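Local atomic coordinates of cytochrome B5 (Hadesarchaea archaeon YNP_N21, PDB entry 6NZX), a protein that binds heme in a cytochrome b5-like domain and probably serves as an electron carrier. Residues E8-Y13 with Y22-G27. Sequence-based numbering, arbitrary orientation.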
loop_
_atom_site.group_PDB
_atom_site.type_symbol
_atom_site.label_atom_id
_atom_site.label_comp_id
_atom_site.label_asym_id
_atom_site.label_seq_id
_atom_site.Cartn_x
_atom_site.Cartn_y
_atom_site.Cartn_z
ATOM N N GLU A 8 9.168 0.764 9.023
ATOM C CA GLU A 8 10.364 1.369 8.484
ATOM C C GLU A 8 10.670 0.697 7.142
ATOM O O GLU A 8 10.879 1.384 6.158
ATOM C CB GLU A 8 11.513 1.280 9.489
ATOM C CG GLU A 8 12.549 2.383 9.320
ATOM C CD GLU A 8 13.312 2.710 10.594
ATOM O OE1 GLU A 8 13.445 1.804 11.449
ATOM O OE2 GLU A 8 13.759 3.873 10.738
ATOM N N GLU A 9 10.607 -0.643 7.110
ATOM C CA GLU A 9 10.878 -1.416 5.907
ATOM C C GLU A 9 9.796 -1.183 4.855
ATOM O O GLU A 9 10.089 -1.151 3.663
ATOM C CB GLU A 9 10.945 -2.917 6.200
ATOM C CG GLU A 9 12.126 -3.305 7.065
ATOM C CD GLU A 9 12.099 -4.741 7.557
ATOM O OE1 GLU A 9 11.087 -5.454 7.296
ATOM O OE2 GLU A 9 13.088 -5.137 8.213
ATOM N N LEU A 10 8.543 -1.062 5.301
ATOM C CA LEU A 10 7.429 -0.882 4.386
ATOM C C LEU A 10 7.550 0.465 3.659
ATOM O O LEU A 10 7.106 0.595 2.511
ATOM C CB LEU A 10 6.113 -0.989 5.165
ATOM C CG LEU A 10 4.865 -0.645 4.360
ATOM C CD1 LEU A 10 4.548 -1.758 3.364
ATOM C CD2 LEU A 10 3.686 -0.371 5.271
ATOM N N SER A 11 8.164 1.459 4.317
ATOM C CA SER A 11 8.297 2.829 3.759
ATOM C C SER A 11 9.185 2.832 2.511
ATOM O O SER A 11 9.054 3.697 1.617
ATOM C CB SER A 11 8.810 3.780 4.815
ATOM O OG SER A 11 10.096 3.388 5.241
ATOM N N ARG A 12 10.078 1.843 2.423
ATOM C CA ARG A 12 10.943 1.679 1.273
ATOM C C ARG A 12 10.145 1.345 0.011
ATOM O O ARG A 12 10.665 1.572 -1.070
ATOM C CB ARG A 12 11.906 0.506 1.445
ATOM C CG ARG A 12 12.895 0.630 2.590
ATOM C CD ARG A 12 13.633 -0.685 2.633
ATOM N NE ARG A 12 14.383 -0.941 3.848
ATOM C CZ ARG A 12 14.959 -2.112 4.109
ATOM N NH1 ARG A 12 15.572 -2.295 5.263
ATOM N NH2 ARG A 12 14.902 -3.095 3.215
ATOM N N TYR A 13 8.955 0.728 0.157
ATOM C CA TYR A 13 8.166 0.213 -0.974
ATOM C C TYR A 13 7.179 1.304 -1.399
ATOM O O TYR A 13 5.969 1.167 -1.235
ATOM C CB TYR A 13 7.482 -1.111 -0.609
ATOM C CG TYR A 13 8.438 -2.258 -0.419
ATOM C CD1 TYR A 13 8.731 -3.120 -1.456
ATOM C CD2 TYR A 13 9.080 -2.467 0.792
ATOM C CE1 TYR A 13 9.641 -4.158 -1.292
ATOM C CE2 TYR A 13 9.992 -3.499 0.967
ATOM C CZ TYR A 13 10.277 -4.351 -0.081
ATOM O OH TYR A 13 11.193 -5.362 0.069
ATOM N N TYR A 22 3.781 -0.746 -2.186
ATOM C CA TYR A 22 3.075 -1.610 -1.233
ATOM C C TYR A 22 2.242 -0.703 -0.331
ATOM O O TYR A 22 2.657 0.404 -0.024
ATOM C CB TYR A 22 4.037 -2.356 -0.309
ATOM C CG TYR A 22 4.813 -3.516 -0.880
ATOM C CD1 TYR A 22 4.745 -3.873 -2.210
ATOM C CD2 TYR A 22 5.681 -4.222 -0.062
ATOM C CE1 TYR A 22 5.485 -4.935 -2.705
ATOM C CE2 TYR A 22 6.416 -5.298 -0.536
ATOM C CZ TYR A 22 6.333 -5.636 -1.872
ATOM O OH TYR A 22 7.054 -6.676 -2.352
ATOM N N VAL A 23 1.083 -1.184 0.104
ATOM C CA VAL A 23 0.265 -0.439 1.046
ATOM C C VAL A 23 -0.188 -1.423 2.114
ATOM O O VAL A 23 -0.486 -2.548 1.781
ATOM C CB VAL A 23 -0.943 0.236 0.366
ATOM C CG1 VAL A 23 -0.503 1.329 -0.584
ATOM C CG2 VAL A 23 -1.827 -0.774 -0.364
ATOM N N ALA A 24 -0.246 -0.980 3.375
ATOM C CA ALA A 24 -0.738 -1.856 4.438
ATOM C C ALA A 24 -2.182 -1.469 4.779
ATOM O O ALA A 24 -2.597 -0.303 4.645
ATOM C CB ALA A 24 0.173 -1.831 5.638
ATOM N N TYR A 25 -2.967 -2.490 5.130
ATOM C CA TYR A 25 -4.337 -2.297 5.568
ATOM C C TYR A 25 -4.684 -3.390 6.577
ATOM O O TYR A 25 -4.654 -4.554 6.225
ATOM C CB TYR A 25 -5.326 -2.311 4.397
ATOM C CG TYR A 25 -6.747 -2.094 4.853
ATOM C CD1 TYR A 25 -7.663 -3.130 4.896
ATOM C CD2 TYR A 25 -7.142 -0.862 5.346
ATOM C CE1 TYR A 25 -8.951 -2.936 5.375
ATOM C CE2 TYR A 25 -8.417 -0.652 5.844
ATOM C CZ TYR A 25 -9.326 -1.692 5.855
ATOM O OH TYR A 25 -10.590 -1.478 6.320
ATOM N N ASN A 26 -4.987 -2.985 7.822
ATOM C CA ASN A 26 -5.473 -3.904 8.867
ATOM C C ASN A 26 -4.482 -5.054 9.074
ATOM O O ASN A 26 -4.919 -6.203 9.195
ATOM C CB ASN A 26 -6.843 -4.508 8.516
ATOM C CG ASN A 26 -7.994 -3.618 8.909
ATOM O OD1 ASN A 26 -7.789 -2.545 9.482
ATOM N ND2 ASN A 26 -9.205 -4.039 8.583
ATOM N N GLY A 27 -3.174 -4.740 9.037
ATOM C CA GLY A 27 -2.111 -5.670 9.389
ATOM C C GLY A 27 -1.517 -6.440 8.216
ATOM O O GLY A 27 -0.545 -7.156 8.411
#
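The rings of Y13 and Y22 lie face against face in an offset stack, centroids 4.2 Å apart and planes only 4° from parallel. The slip brings the rim of each ring over the other, with Y13 CD1 3.3 Å from Y22 CE2. In each, CG lies anti to the carbonyl carbon, beside the backbone N, and the two side chains run side by side in the same direction. Their backbones are joined as well: Y22 N donates to Y13 O over 3.1 Å in a nearly straight bond (173°), the donor standing above the carbonyl plane.

L10, one turn back on helix 7-11, sends its two methyls to Y22 and A24, the alternate residues of strand 22-25 that face it. CD1 meets Y22 CB at 3.8 Å, near the edge of that ring, and CD2 reaches A24 CB. The bond from Y13 N to L10 O ties the tyrosine to this turn. Farther out, V29 of strand 28-31 and L76 of strand 72-76 also touch L10, while V73 packs on Y22.

A leucine at Y22 would probably leave one face of Y13 without its stacking partner and that ring freer to turn. L10 of the helix and Y13 of the loop after it together pack on the outermost strand, 22-25, of the four-stranded sheet of this cytochrome b5 fold, a junction that relies on close apolar fit, with a single main-chain bond fixing where loop and strand meet.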